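Local coordinates for hypothetical protein Rv2827c (Mycobacterium tuberculosis, PDB 1ZEL) that is of unknown function but probably binds DNA through a winged-helix domain and carries a domain related to the C-terminal part of AbiEi antitoxins, at residues Ala110-Tyr115 against Ala173-Leu178; Ala100-Ala105 against Gly177-Gly182; Ser229-Ala234 against Gln248-Lys253. All blocks are in the same frame, centred on the assembly; numbering follows the deposited sequence.

Contact 1 (Ala110-Tyr115 against Ala173-Leu178)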
ATOM      1  N   ALA A 110      -0.700  -4.495  -5.639  1.00 19.18           N
ATOM      2  CA  ALA A 110      -0.731  -5.032  -7.010  1.00 18.93           C
ATOM      3  C   ALA A 110       0.579  -4.753  -7.746  1.00 19.96           C
ATOM      4  O   ALA A 110       1.062  -5.574  -8.554  1.00 19.86           O
ATOM      5  CB  ALA A 110      -1.914  -4.410  -7.797  1.00 19.00           C
ATOM      6  N   TRP A 111       1.148  -3.573  -7.504  1.00 20.18           N
ATOM      7  CA  TRP A 111       2.364  -3.156  -8.195  1.00 20.01           C
ATOM      8  C   TRP A 111       3.525  -4.070  -7.823  1.00 20.34           C
ATOM      9  O   TRP A 111       4.201  -4.614  -8.684  1.00 19.99           O
ATOM     10  CB  TRP A 111       2.663  -1.677  -7.874  1.00 20.01           C
ATOM     11  CG  TRP A 111       4.068  -1.212  -8.169  1.00 20.50           C
ATOM     12  CD1 TRP A 111       5.004  -0.795  -7.263  1.00 19.71           C
ATOM     13  CD2 TRP A 111       4.688  -1.093  -9.464  1.00 19.58           C
ATOM     14  NE1 TRP A 111       6.158  -0.427  -7.905  1.00 16.98           N
ATOM     15  CE2 TRP A 111       5.991  -0.596  -9.254  1.00 17.75           C
ATOM     16  CE3 TRP A 111       4.259  -1.342 -10.770  1.00 23.96           C
ATOM     17  CZ2 TRP A 111       6.882  -0.367 -10.294  1.00 23.55           C
ATOM     18  CZ3 TRP A 111       5.157  -1.127 -11.816  1.00 22.48           C
ATOM     19  CH2 TRP A 111       6.452  -0.641 -11.566  1.00 24.20           C
ATOM     20  N   HIS A 112       3.730  -4.279  -6.528  1.00 20.86           N
ATOM     21  CA  HIS A 112       4.849  -5.094  -6.077  1.00 20.00           C
ATOM     22  C   HIS A 112       4.650  -6.592  -6.328  1.00 20.02           C
ATOM     23  O   HIS A 112       5.634  -7.312  -6.471  1.00 20.58           O
ATOM     24  CB  HIS A 112       5.165  -4.802  -4.609  1.00 20.59           C
ATOM     25  CG  HIS A 112       5.673  -3.408  -4.369  1.00 19.88           C
ATOM     26  ND1 HIS A 112       6.866  -2.949  -4.896  1.00 24.41           N
ATOM     27  CD2 HIS A 112       5.160  -2.382  -3.646  1.00 21.55           C
ATOM     28  CE1 HIS A 112       7.052  -1.691  -4.529  1.00 22.05           C
ATOM     29  NE2 HIS A 112       6.032  -1.323  -3.767  1.00 19.58           N
ATOM     30  N   LEU A 113       3.394  -7.037  -6.395  1.00 19.61           N
ATOM     31  CA  LEU A 113       3.053  -8.420  -6.725  1.00 19.68           C
ATOM     32  C   LEU A 113       3.190  -8.644  -8.231  1.00 20.27           C
ATOM     33  O   LEU A 113       3.276  -9.794  -8.697  1.00 20.88           O
ATOM     34  CB  LEU A 113       1.617  -8.753  -6.289  1.00 20.71           C
ATOM     35  CG  LEU A 113       1.322  -8.975  -4.800  1.00 20.95           C
ATOM     36  CD1 LEU A 113      -0.193  -9.154  -4.536  1.00 19.45           C
ATOM     37  CD2 LEU A 113       2.138 -10.162  -4.260  1.00 20.71           C
ATOM     38  N   GLY A 114       3.234  -7.550  -8.983  1.00 20.26           N
ATOM     39  CA  GLY A 114       3.572  -7.628 -10.418  1.00 20.46           C
ATOM     40  C   GLY A 114       2.411  -7.571 -11.386  1.00 21.64           C
ATOM     41  O   GLY A 114       2.579  -7.879 -12.571  1.00 19.52           O
ATOM     42  N   TYR A 115       1.255  -7.096 -10.914  1.00 21.60           N
ATOM     43  CA  TYR A 115       0.046  -7.103 -11.743  1.00 22.51           C
ATOM     44  C   TYR A 115      -0.232  -5.782 -12.461  1.00 24.32           C
ATOM     45  O   TYR A 115      -1.287  -5.640 -13.086  1.00 25.60           O
ATOM     46  CB  TYR A 115      -1.176  -7.558 -10.922  1.00 22.33           C
ATOM     47  CG  TYR A 115      -0.932  -8.828 -10.133  1.00 20.59           C
ATOM     48  CD1 TYR A 115      -1.239  -8.910  -8.771  1.00 17.97           C
ATOM     49  CD2 TYR A 115      -0.345  -9.916 -10.726  1.00 16.17           C
ATOM     50  CE1 TYR A 115      -0.985 -10.068  -8.060  1.00 20.05           C
ATOM     51  CE2 TYR A 115      -0.084 -11.086 -10.006  1.00 16.92           C
ATOM     52  CZ  TYR A 115      -0.404 -11.148  -8.687  1.00 20.78           C
ATOM     53  OH  TYR A 115      -0.138 -12.282  -7.968  1.00 19.42           O
ATOM     54  N   ALA A 173      11.545  -8.225   1.523  1.00 23.09           N
ATOM     55  CA  ALA A 173      11.650  -6.883   0.906  1.00 22.24           C
ATOM     56  C   ALA A 173      10.903  -6.668  -0.412  1.00 21.03           C
ATOM     57  O   ALA A 173      11.095  -5.624  -1.112  1.00 20.53           O
ATOM     58  CB  ALA A 173      13.097  -6.544   0.733  1.00 23.85           C
ATOM     59  N   TRP A 174      10.032  -7.614  -0.756  1.00 20.98           N
ATOM     60  CA  TRP A 174       9.283  -7.538  -2.022  1.00 20.50           C
ATOM     61  C   TRP A 174       8.407  -6.273  -2.146  1.00 20.32           C
ATOM     62  O   TRP A 174       8.190  -5.797  -3.256  1.00 20.36           O
ATOM     63  CB  TRP A 174       8.467  -8.827  -2.255  1.00 19.93           C
ATOM     64  CG  TRP A 174       7.302  -8.947  -1.333  1.00 19.28           C
ATOM     65  CD1 TRP A 174       7.296  -9.428  -0.048  1.00 23.16           C
ATOM     66  CD2 TRP A 174       5.977  -8.519  -1.610  1.00 20.14           C
ATOM     67  NE1 TRP A 174       6.028  -9.327   0.484  1.00 19.95           N
ATOM     68  CE2 TRP A 174       5.201  -8.771  -0.460  1.00 21.27           C
ATOM     69  CE3 TRP A 174       5.370  -7.925  -2.715  1.00 18.20           C
ATOM     70  CZ2 TRP A 174       3.843  -8.451  -0.391  1.00 22.71           C
ATOM     71  CZ3 TRP A 174       4.007  -7.637  -2.659  1.00 23.51           C
ATOM     72  CH2 TRP A 174       3.263  -7.891  -1.494  1.00 22.12           C
ATOM     73  N   ALA A 175       7.913  -5.745  -1.017  1.00 20.30           N
ATOM     74  CA  ALA A 175       7.168  -4.455  -0.992  1.00 20.84           C
ATOM     75  C   ALA A 175       7.985  -3.380  -0.250  1.00 22.74           C
ATOM     76  O   ALA A 175       7.429  -2.544   0.509  1.00 22.44           O
ATOM     77  CB  ALA A 175       5.757  -4.618  -0.359  1.00 19.05           C
ATOM     78  N   THR A 176       9.307  -3.440  -0.468  1.00 23.87           N
ATOM     79  CA  THR A 176      10.320  -2.510   0.053  1.00 25.35           C
ATOM     80  C   THR A 176      10.452  -2.554   1.563  1.00 25.99           C
ATOM     81  O   THR A 176      10.934  -1.587   2.180  1.00 27.00           O
ATOM     82  CB  THR A 176      10.055  -1.046  -0.356  1.00 25.92           C
ATOM     83  OG1 THR A 176       9.000  -0.517   0.467  1.00 30.46           O
ATOM     84  CG2 THR A 176       9.686  -0.932  -1.822  1.00 25.62           C
ATOM     85  N   GLY A 177       9.987  -3.645   2.165  1.00 24.75           N
ATOM     86  CA  GLY A 177      10.135  -3.822   3.593  1.00 24.77           C
ATOM     87  C   GLY A 177       8.895  -3.569   4.421  1.00 24.33           C
ATOM     88  O   GLY A 177       8.918  -3.789   5.625  1.00 24.45           O
ATOM     89  N   LEU A 178       7.824  -3.083   3.797  1.00 23.73           N
ATOM     90  CA  LEU A 178       6.584  -2.841   4.530  1.00 23.02           C
ATOM     91  C   LEU A 178       5.673  -4.039   4.366  1.00 22.37           C
ATOM     92  O   LEU A 178       5.818  -4.761   3.390  1.00 22.71           O
ATOM     93  CB  LEU A 178       5.885  -1.593   3.991  1.00 22.67           C
ATOM     94  CG  LEU A 178       6.632  -0.282   4.207  1.00 22.29           C
ATOM     95  CD1 LEU A 178       5.892   0.764   3.423  1.00 28.74           C
ATOM     96  CD2 LEU A 178       6.712   0.093   5.689  1.00 29.17           C
TER
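With CG anti to the carbonyl carbon (chi1 -66°), H112 sends its imidazole from the last turn of helix 106-113 onto the turn at W174-T176. W174 uses the position between the backbone N and the carbonyl carbon (chi1 71°), which swings its indole back toward the same helix turn. H112 CB packs on W174 CZ3 at 3.6 Å and lies 3.5 Å from W174 O. The imidazole itself is sandwiched. A175 CA sits over one face in a CH-pi contact, 4.0 Å from the H112 ring centroid. The indole atom CD1 of W111 covers the opposite face. T176 CG2 approaches CE1 of H112 to 3.9 Å, and these two side chains cross at about a right angle.

L113 adds the second apolar patch. L113 CD2 meets W174 CZ3 at 3.5 Å, and L113 CG also rests near the six-membered part of the indole. A175 CB lies over the centre of one indole face, so the two neighbours in the turn pack on each other.

The polar ends are held from elsewhere. H112 NE2 hydrogen-bonds to Y87 OH, and the Y87 residue also touches T176. T176 OG1 bonds to A175 O at 2.6 Å and is gripped by R91 NH2 as well. These bonds should limit rotation of both side chains. A type I turn runs from A173 to T176 and overlaps a type I' turn from A175 to L178. On the helix side, G114 has positive phi. Y115 N bonds back to A110 O, and G114 N bonds to it weakly. The contact therefore sets two overlapping beta turns, type I and type I', against the C-terminal end of a helix closed by a Schellman motif.

Contact 2 (Ala100-Ala105 against Gly177-Gly182)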
ATOM      1  N   ALA A 100       1.685   0.189  14.211  1.00 28.88           N
ATOM      2  CA  ALA A 100       0.779   0.945  13.340  1.00 27.14           C
ATOM      3  C   ALA A 100      -0.298   0.043  12.744  1.00 26.00           C
ATOM      4  O   ALA A 100      -1.455   0.421  12.681  1.00 26.60           O
ATOM      5  CB  ALA A 100       1.560   1.678  12.243  1.00 26.42           C
ATOM      6  N   GLY A 101       0.098  -1.150  12.323  1.00 24.80           N
ATOM      7  CA  GLY A 101      -0.844  -2.185  11.905  1.00 23.53           C
ATOM      8  C   GLY A 101      -1.380  -2.087  10.488  1.00 22.80           C
ATOM      9  O   GLY A 101      -2.332  -2.786  10.161  1.00 21.88           O
ATOM     10  N   PHE A 102      -0.774  -1.242   9.639  1.00 21.12           N
ATOM     11  CA  PHE A 102      -1.272  -1.069   8.279  1.00 20.54           C
ATOM     12  C   PHE A 102      -0.629  -2.104   7.399  1.00 20.94           C
ATOM     13  O   PHE A 102       0.425  -2.673   7.739  1.00 21.67           O
ATOM     14  CB  PHE A 102      -0.958   0.345   7.703  1.00 20.71           C
ATOM     15  CG  PHE A 102       0.529   0.666   7.641  1.00 18.58           C
ATOM     16  CD1 PHE A 102       1.304   0.231   6.567  1.00 19.70           C
ATOM     17  CD2 PHE A 102       1.142   1.413   8.645  1.00 22.44           C
ATOM     18  CE1 PHE A 102       2.673   0.488   6.519  1.00 17.99           C
ATOM     19  CE2 PHE A 102       2.525   1.709   8.583  1.00 17.53           C
ATOM     20  CZ  PHE A 102       3.277   1.228   7.517  1.00 21.56           C
ATOM     21  N   MET A 103      -1.255  -2.329   6.249  1.00 20.03           N
ATOM     22  CA  MET A 103      -0.630  -3.059   5.174  1.00 19.39           C
ATOM     23  C   MET A 103      -0.828  -2.290   3.877  1.00 19.30           C
ATOM     24  O   MET A 103      -1.903  -1.746   3.654  1.00 19.88           O
ATOM     25  CB  MET A 103      -1.251  -4.459   5.064  1.00 19.54           C
ATOM     26  CG  MET A 103      -1.137  -5.253   6.344  1.00 19.90           C
ATOM     27  SD  MET A 103      -1.818  -6.925   6.304  1.00 24.91           S
ATOM     28  CE  MET A 103      -0.586  -7.779   5.352  1.00 19.06           C
ATOM     29  N   LEU A 104       0.201  -2.244   3.023  1.00 19.15           N
ATOM     30  CA  LEU A 104       0.039  -1.729   1.676  1.00 18.49           C
ATOM     31  C   LEU A 104      -1.090  -2.500   1.001  1.00 18.80           C
ATOM     32  O   LEU A 104      -1.183  -3.729   1.146  1.00 19.67           O
ATOM     33  CB  LEU A 104       1.343  -1.864   0.882  1.00 18.21           C
ATOM     34  CG  LEU A 104       2.501  -0.964   1.306  1.00 20.49           C
ATOM     35  CD1 LEU A 104       3.777  -1.278   0.515  1.00 19.44           C
ATOM     36  CD2 LEU A 104       2.125   0.508   1.190  1.00 19.08           C
ATOM     37  N   ALA A 105      -1.975  -1.785   0.307  1.00 18.18           N
ATOM     38  CA  ALA A 105      -3.150  -2.417  -0.304  1.00 19.04           C
ATOM     39  C   ALA A 105      -3.317  -1.991  -1.748  1.00 19.28           C
ATOM     40  O   ALA A 105      -2.433  -1.340  -2.321  1.00 19.21           O
ATOM     41  CB  ALA A 105      -4.425  -2.115   0.507  1.00 20.28           C
ATOM     42  N   GLY A 177       9.987  -3.645   2.165  1.00 24.75           N
ATOM     43  CA  GLY A 177      10.135  -3.822   3.593  1.00 24.77           C
ATOM     44  C   GLY A 177       8.895  -3.569   4.421  1.00 24.33           C
ATOM     45  O   GLY A 177       8.918  -3.789   5.625  1.00 24.45           O
ATOM     46  N   LEU A 178       7.824  -3.083   3.797  1.00 23.73           N
ATOM     47  CA  LEU A 178       6.584  -2.841   4.530  1.00 23.02           C
ATOM     48  C   LEU A 178       5.673  -4.039   4.366  1.00 22.37           C
ATOM     49  O   LEU A 178       5.818  -4.761   3.390  1.00 22.71           O
ATOM     50  CB  LEU A 178       5.885  -1.593   3.991  1.00 22.67           C
ATOM     51  CG  LEU A 178       6.632  -0.282   4.207  1.00 22.29           C
ATOM     52  CD1 LEU A 178       5.892   0.764   3.423  1.00 28.74           C
ATOM     53  CD2 LEU A 178       6.712   0.093   5.689  1.00 29.17           C
ATOM     54  N   PRO A 179       4.734  -4.235   5.304  1.00 23.05           N
ATOM     55  CA  PRO A 179       3.693  -5.269   5.211  1.00 22.88           C
ATOM     56  C   PRO A 179       2.775  -4.914   4.048  1.00 22.30           C
ATOM     57  O   PRO A 179       2.509  -3.729   3.824  1.00 22.01           O
ATOM     58  CB  PRO A 179       2.920  -5.125   6.522  1.00 23.37           C
ATOM     59  CG  PRO A 179       3.743  -4.289   7.398  1.00 25.50           C
ATOM     60  CD  PRO A 179       4.599  -3.431   6.534  1.00 22.57           C
ATOM     61  N   ALA A 180       2.359  -5.923   3.272  1.00 21.63           N
ATOM     62  CA  ALA A 180       1.527  -5.698   2.099  1.00 20.79           C
ATOM     63  C   ALA A 180       0.591  -6.886   1.904  1.00 20.45           C
ATOM     64  O   ALA A 180       0.928  -8.043   2.244  1.00 20.52           O
ATOM     65  CB  ALA A 180       2.400  -5.480   0.845  1.00 21.69           C
ATOM     66  N   LEU A 181      -0.586  -6.592   1.357  1.00 19.45           N
ATOM     67  CA  LEU A 181      -1.583  -7.604   1.073  1.00 19.45           C
ATOM     68  C   LEU A 181      -1.037  -8.551   0.016  1.00 20.06           C
ATOM     69  O   LEU A 181      -0.321  -8.119  -0.902  1.00 19.70           O
ATOM     70  CB  LEU A 181      -2.858  -6.964   0.505  1.00 18.74           C
ATOM     71  CG  LEU A 181      -3.686  -6.077   1.443  1.00 20.02           C
ATOM     72  CD1 LEU A 181      -5.023  -5.734   0.770  1.00 20.25           C
ATOM     73  CD2 LEU A 181      -3.873  -6.703   2.826  1.00 16.50           C
ATOM     74  N   GLY A 182      -1.369  -9.823   0.157  1.00 19.47           N
ATOM     75  CA  GLY A 182      -1.067 -10.787  -0.875  1.00 19.84           C
ATOM     76  C   GLY A 182      -2.140 -10.764  -1.957  1.00 21.34           C
ATOM     77  O   GLY A 182      -3.072  -9.958  -1.903  1.00 20.04           O
TER
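The carbonyl oxygen of L104 accepts the backbone N-H of L181 at 2.9 Å, in a nearly straight bond of 167°. The N-H lies close to the line of the carbonyl bond. A180 CA makes a CA-H...O contact with L104 O at 3.5 Å. The companion bond runs the other way: L104 N donates to P179 O at 2.9 Å, and the donor is tilted 26° from the carbonyl plane. M103 CA also leans on P179 O. L104 and A180 thus form a single beta bridge.

Side chains close in around the bridge. L104 CB meets A180 CB at 3.8 Å, while L104 CD1 reaches L178 CB. The F102 ring takes L178 CD2 at its edge, 4.1 Å from F102 CZ. M103 bends at chi3 (75°), which brings CE to 3.5 Å from A180 O. Its SD packs on L181 CD2, and the two side chains cross at about a right angle. L181 also turns CD1 onto A105 CB at 3.7 Å.

Strand 124-127 bonds to M103 and A105 through W127 and P125, and helix 88-96 packs on F102 and L104. L104 thus uses both its backbone N and O toward 177-182, whereas its two neighbours bond to the strand. In this buried bridge the pairing satisfies L104 N, L104 O, L181 N and P179 O, and the surrounding side chains interact through apolar packing.

Contact 3 (Ser229-Ala234 against Gln248-Lys253)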
ATOM      1  N   SER A 229     -22.376  -9.805  -2.808  1.00 18.28           N
ATOM      2  CA  SER A 229     -21.831  -9.125  -3.981  1.00 18.96           C
ATOM      3  C   SER A 229     -20.323  -9.281  -4.137  1.00 18.87           C
ATOM      4  O   SER A 229     -19.830  -9.385  -5.258  1.00 18.11           O
ATOM      5  CB  SER A 229     -22.220  -7.642  -3.979  1.00 19.96           C
ATOM      6  OG  SER A 229     -21.785  -7.016  -2.798  1.00 22.60           O
ATOM      7  N   ALA A 230     -19.594  -9.289  -3.017  1.00 19.39           N
ATOM      8  CA  ALA A 230     -18.134  -9.492  -3.042  1.00 19.03           C
ATOM      9  C   ALA A 230     -17.782 -10.865  -3.576  1.00 20.21           C
ATOM     10  O   ALA A 230     -16.863 -10.998  -4.381  1.00 19.33           O
ATOM     11  CB  ALA A 230     -17.531  -9.290  -1.645  1.00 19.35           C
ATOM     12  N   TRP A 231     -18.544 -11.878  -3.139  1.00 19.39           N
ATOM     13  CA  TRP A 231     -18.377 -13.242  -3.595  1.00 18.99           C
ATOM     14  C   TRP A 231     -18.639 -13.339  -5.087  1.00 18.78           C
ATOM     15  O   TRP A 231     -17.864 -13.959  -5.826  1.00 19.16           O
ATOM     16  CB  TRP A 231     -19.353 -14.162  -2.851  1.00 19.49           C
ATOM     17  CG  TRP A 231     -18.983 -14.429  -1.435  1.00 17.65           C
ATOM     18  CD1 TRP A 231     -19.195 -13.614  -0.363  1.00 21.02           C
ATOM     19  CD2 TRP A 231     -18.363 -15.626  -0.930  1.00 18.11           C
ATOM     20  NE1 TRP A 231     -18.742 -14.234   0.794  1.00 19.94           N
ATOM     21  CE2 TRP A 231     -18.228 -15.466   0.469  1.00 20.74           C
ATOM     22  CE3 TRP A 231     -17.919 -16.819  -1.529  1.00 21.30           C
ATOM     23  CZ2 TRP A 231     -17.656 -16.462   1.288  1.00 22.62           C
ATOM     24  CZ3 TRP A 231     -17.339 -17.805  -0.725  1.00 20.12           C
ATOM     25  CH2 TRP A 231     -17.199 -17.611   0.671  1.00 20.75           C
ATOM     26  N   GLN A 232     -19.724 -12.707  -5.533  1.00 18.51           N
ATOM     27  CA  GLN A 232     -20.062 -12.674  -6.972  1.00 18.04           C
ATOM     28  C   GLN A 232     -18.938 -12.056  -7.783  1.00 17.96           C
ATOM     29  O   GLN A 232     -18.478 -12.642  -8.779  1.00 18.27           O
ATOM     30  CB  GLN A 232     -21.378 -11.921  -7.210  1.00 17.59           C
ATOM     31  CG  GLN A 232     -22.591 -12.636  -6.615  1.00 19.28           C
ATOM     32  CD  GLN A 232     -23.787 -11.722  -6.515  1.00 20.54           C
ATOM     33  OE1 GLN A 232     -24.020 -11.127  -5.475  1.00 20.79           O
ATOM     34  NE2 GLN A 232     -24.544 -11.592  -7.601  1.00 18.53           N
ATOM     35  N   ARG A 233     -18.502 -10.872  -7.365  1.00 17.48           N
ATOM     36  CA  ARG A 233     -17.419 -10.191  -8.059  1.00 18.79           C
ATOM     37  C   ARG A 233     -16.089 -10.928  -8.022  1.00 19.18           C
ATOM     38  O   ARG A 233     -15.384 -10.998  -9.048  1.00 18.72           O
ATOM     39  CB  ARG A 233     -17.298  -8.742  -7.591  1.00 18.47           C
ATOM     40  CG  ARG A 233     -18.553  -7.958  -7.918  1.00 19.53           C
ATOM     41  CD  ARG A 233     -18.334  -6.480  -7.855  1.00 24.43           C
ATOM     42  NE  ARG A 233     -18.276  -6.024  -6.486  1.00 28.85           N
ATOM     43  CZ  ARG A 233     -19.266  -5.419  -5.842  1.00 28.30           C
ATOM     44  NH1 ARG A 233     -20.434  -5.200  -6.434  1.00 25.68           N
ATOM     45  NH2 ARG A 233     -19.075  -5.033  -4.588  1.00 24.93           N
ATOM     46  N   ALA A 234     -15.768 -11.537  -6.882  1.00 18.74           N
ATOM     47  CA  ALA A 234     -14.499 -12.270  -6.759  1.00 20.00           C
ATOM     48  C   ALA A 234     -14.510 -13.487  -7.653  1.00 19.65           C
ATOM     49  O   ALA A 234     -13.501 -13.833  -8.277  1.00 19.82           O
ATOM     50  CB  ALA A 234     -14.260 -12.696  -5.297  1.00 19.77           C
ATOM     51  N   GLN A 248     -16.961 -20.561 -10.292  1.00 20.90           N
ATOM     52  CA  GLN A 248     -18.258 -21.139  -9.945  1.00 21.55           C
ATOM     53  C   GLN A 248     -18.205 -21.956  -8.641  1.00 22.46           C
ATOM     54  O   GLN A 248     -19.159 -21.939  -7.837  1.00 22.86           O
ATOM     55  CB  GLN A 248     -18.780 -21.954 -11.122  1.00 22.06           C
ATOM     56  CG  GLN A 248     -19.136 -21.051 -12.320  1.00 24.69           C
ATOM     57  CD  GLN A 248     -19.322 -21.804 -13.623  1.00 34.58           C
ATOM     58  OE1 GLN A 248     -19.749 -22.956 -13.634  1.00 35.75           O
ATOM     59  NE2 GLN A 248     -19.011 -21.146 -14.735  1.00 36.65           N
ATOM     60  N   ALA A 249     -17.078 -22.626  -8.406  1.00 22.35           N
ATOM     61  CA  ALA A 249     -16.914 -23.395  -7.174  1.00 22.28           C
ATOM     62  C   ALA A 249     -16.791 -22.463  -5.978  1.00 22.60           C
ATOM     63  O   ALA A 249     -17.329 -22.745  -4.901  1.00 23.14           O
ATOM     64  CB  ALA A 249     -15.707 -24.290  -7.251  1.00 22.85           C
ATOM     65  N   LEU A 250     -16.082 -21.353  -6.163  1.00 21.85           N
ATOM     66  CA  LEU A 250     -15.907 -20.387  -5.082  1.00 20.99           C
ATOM     67  C   LEU A 250     -17.255 -19.790  -4.767  1.00 21.00           C
ATOM     68  O   LEU A 250     -17.630 -19.652  -3.594  1.00 20.25           O
ATOM     69  CB  LEU A 250     -14.894 -19.284  -5.484  1.00 21.00           C
ATOM     70  CG  LEU A 250     -14.706 -18.193  -4.411  1.00 17.79           C
ATOM     71  CD1 LEU A 250     -14.133 -18.809  -3.136  1.00 18.48           C
ATOM     72  CD2 LEU A 250     -13.842 -17.054  -4.932  1.00 18.47           C
ATOM     73  N   LEU A 251     -18.008 -19.456  -5.815  1.00 21.37           N
ATOM     74  CA  LEU A 251     -19.295 -18.784  -5.593  1.00 22.66           C
ATOM     75  C   LEU A 251     -20.252 -19.696  -4.846  1.00 22.63           C
ATOM     76  O   LEU A 251     -21.019 -19.234  -4.002  1.00 22.86           O
ATOM     77  CB  LEU A 251     -19.925 -18.258  -6.897  1.00 22.11           C
ATOM     78  CG  LEU A 251     -21.194 -17.393  -6.749  1.00 24.02           C
ATOM     79  CD1 LEU A 251     -21.063 -16.245  -5.734  1.00 24.75           C
ATOM     80  CD2 LEU A 251     -21.623 -16.851  -8.066  1.00 26.59           C
ATOM     81  N   ALA A 252     -20.177 -20.994  -5.127  1.00 23.34           N
ATOM     82  CA  ALA A 252     -21.004 -21.975  -4.437  1.00 23.85           C
ATOM     83  C   ALA A 252     -20.748 -22.081  -2.931  1.00 24.77           C
ATOM     84  O   ALA A 252     -21.539 -22.692  -2.210  1.00 25.06           O
ATOM     85  CB  ALA A 252     -20.876 -23.333  -5.111  1.00 24.82           C
ATOM     86  N   LYS A 253     -19.669 -21.473  -2.439  1.00 24.86           N
ATOM     87  CA  LYS A 253     -19.314 -21.578  -1.013  1.00 24.95           C
ATOM     88  C   LYS A 253     -19.756 -20.363  -0.180  1.00 24.91           C
ATOM     89  O   LYS A 253     -19.457 -20.277   1.021  1.00 24.95           O
ATOM     90  CB  LYS A 253     -17.818 -21.855  -0.850  1.00 24.75           C
ATOM     91  CG  LYS A 253     -17.432 -23.298  -1.232  1.00 26.93           C
ATOM     92  CD  LYS A 253     -15.923 -23.476  -1.295  1.00 34.09           C
ATOM     93  CE  LYS A 253     -15.496 -24.926  -1.534  1.00 40.06           C
ATOM     94  NZ  LYS A 253     -15.443 -25.276  -3.003  1.00 43.21           N
TER
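Two helices consecutive in the chain, 228-240 and 244-251, are joined by a short loop and pack on each other here, with W231 and L251 having the nearest CA atoms. W231 reaches across to the backbone of L250 and K253. Its indole presents an edge to L250 O, which lies in the ring plane 3.4 Å from W231 CZ3. The neighbouring atom CH2 of W231 lies 3.5 Å from K253 O. The aliphatic start of the lysine side chain joins in, with K253 CB 4.1 Å from W231 CZ3. The C-H edge of the indole faces L250 O, which is probably a weakly favourable contact. L250 O also accepts the backbone N-H of K253, so the same oxygen serves the chain turn and the ring.

The leucines answer from the second helix. Both have CG anti to the backbone N, with chi1 177° for L250 and -173° for L251, and this carries their branches toward helix 228-240. L251 CD1 settles against the main chain at W231 and Q232. L251 CD1 lies 3.8 Å from W231 C, and it also touches W231 CB and Q232 CG. The side chains of Q232 and L251 meet at a slant. L250 divides its two methyls: L250 CD1 packs on W231 CZ3, and L250 CD2 makes a looser contact with A234 CB at 4.4 Å.

The amide of Q232 turns to other partners: Q232 NE2 bonds to Y281 O and P260 O. Helix 216-223 joins the packing through L223, against W231 and L250, and E220, against W231 and K253. Helix 183-192 packs on A230 and A234, while strand 262-264 lies along S229, Q232 and R233.

In the fold
Contacts 1 and 2 belong to one continuous packing unit, with centres 10 Å apart. They share G177 and L178, and their first segments follow each other as strand 103-104 and helix 106-113. They touch directly, W174 CH2 lying 3.5 Å from A180 CB. Contact 2 is the buried one and combines backbone pairing with apolar packing. Contact 1 is only partly buried and relies on ring and methyl contacts, with its polar ends held by outside residues. Contact 3 is separate, about 12 Å from contact 2 and 13 Å from contact 1 between nearest atoms. It is also buried, but joins helix to helix through side-chain packing.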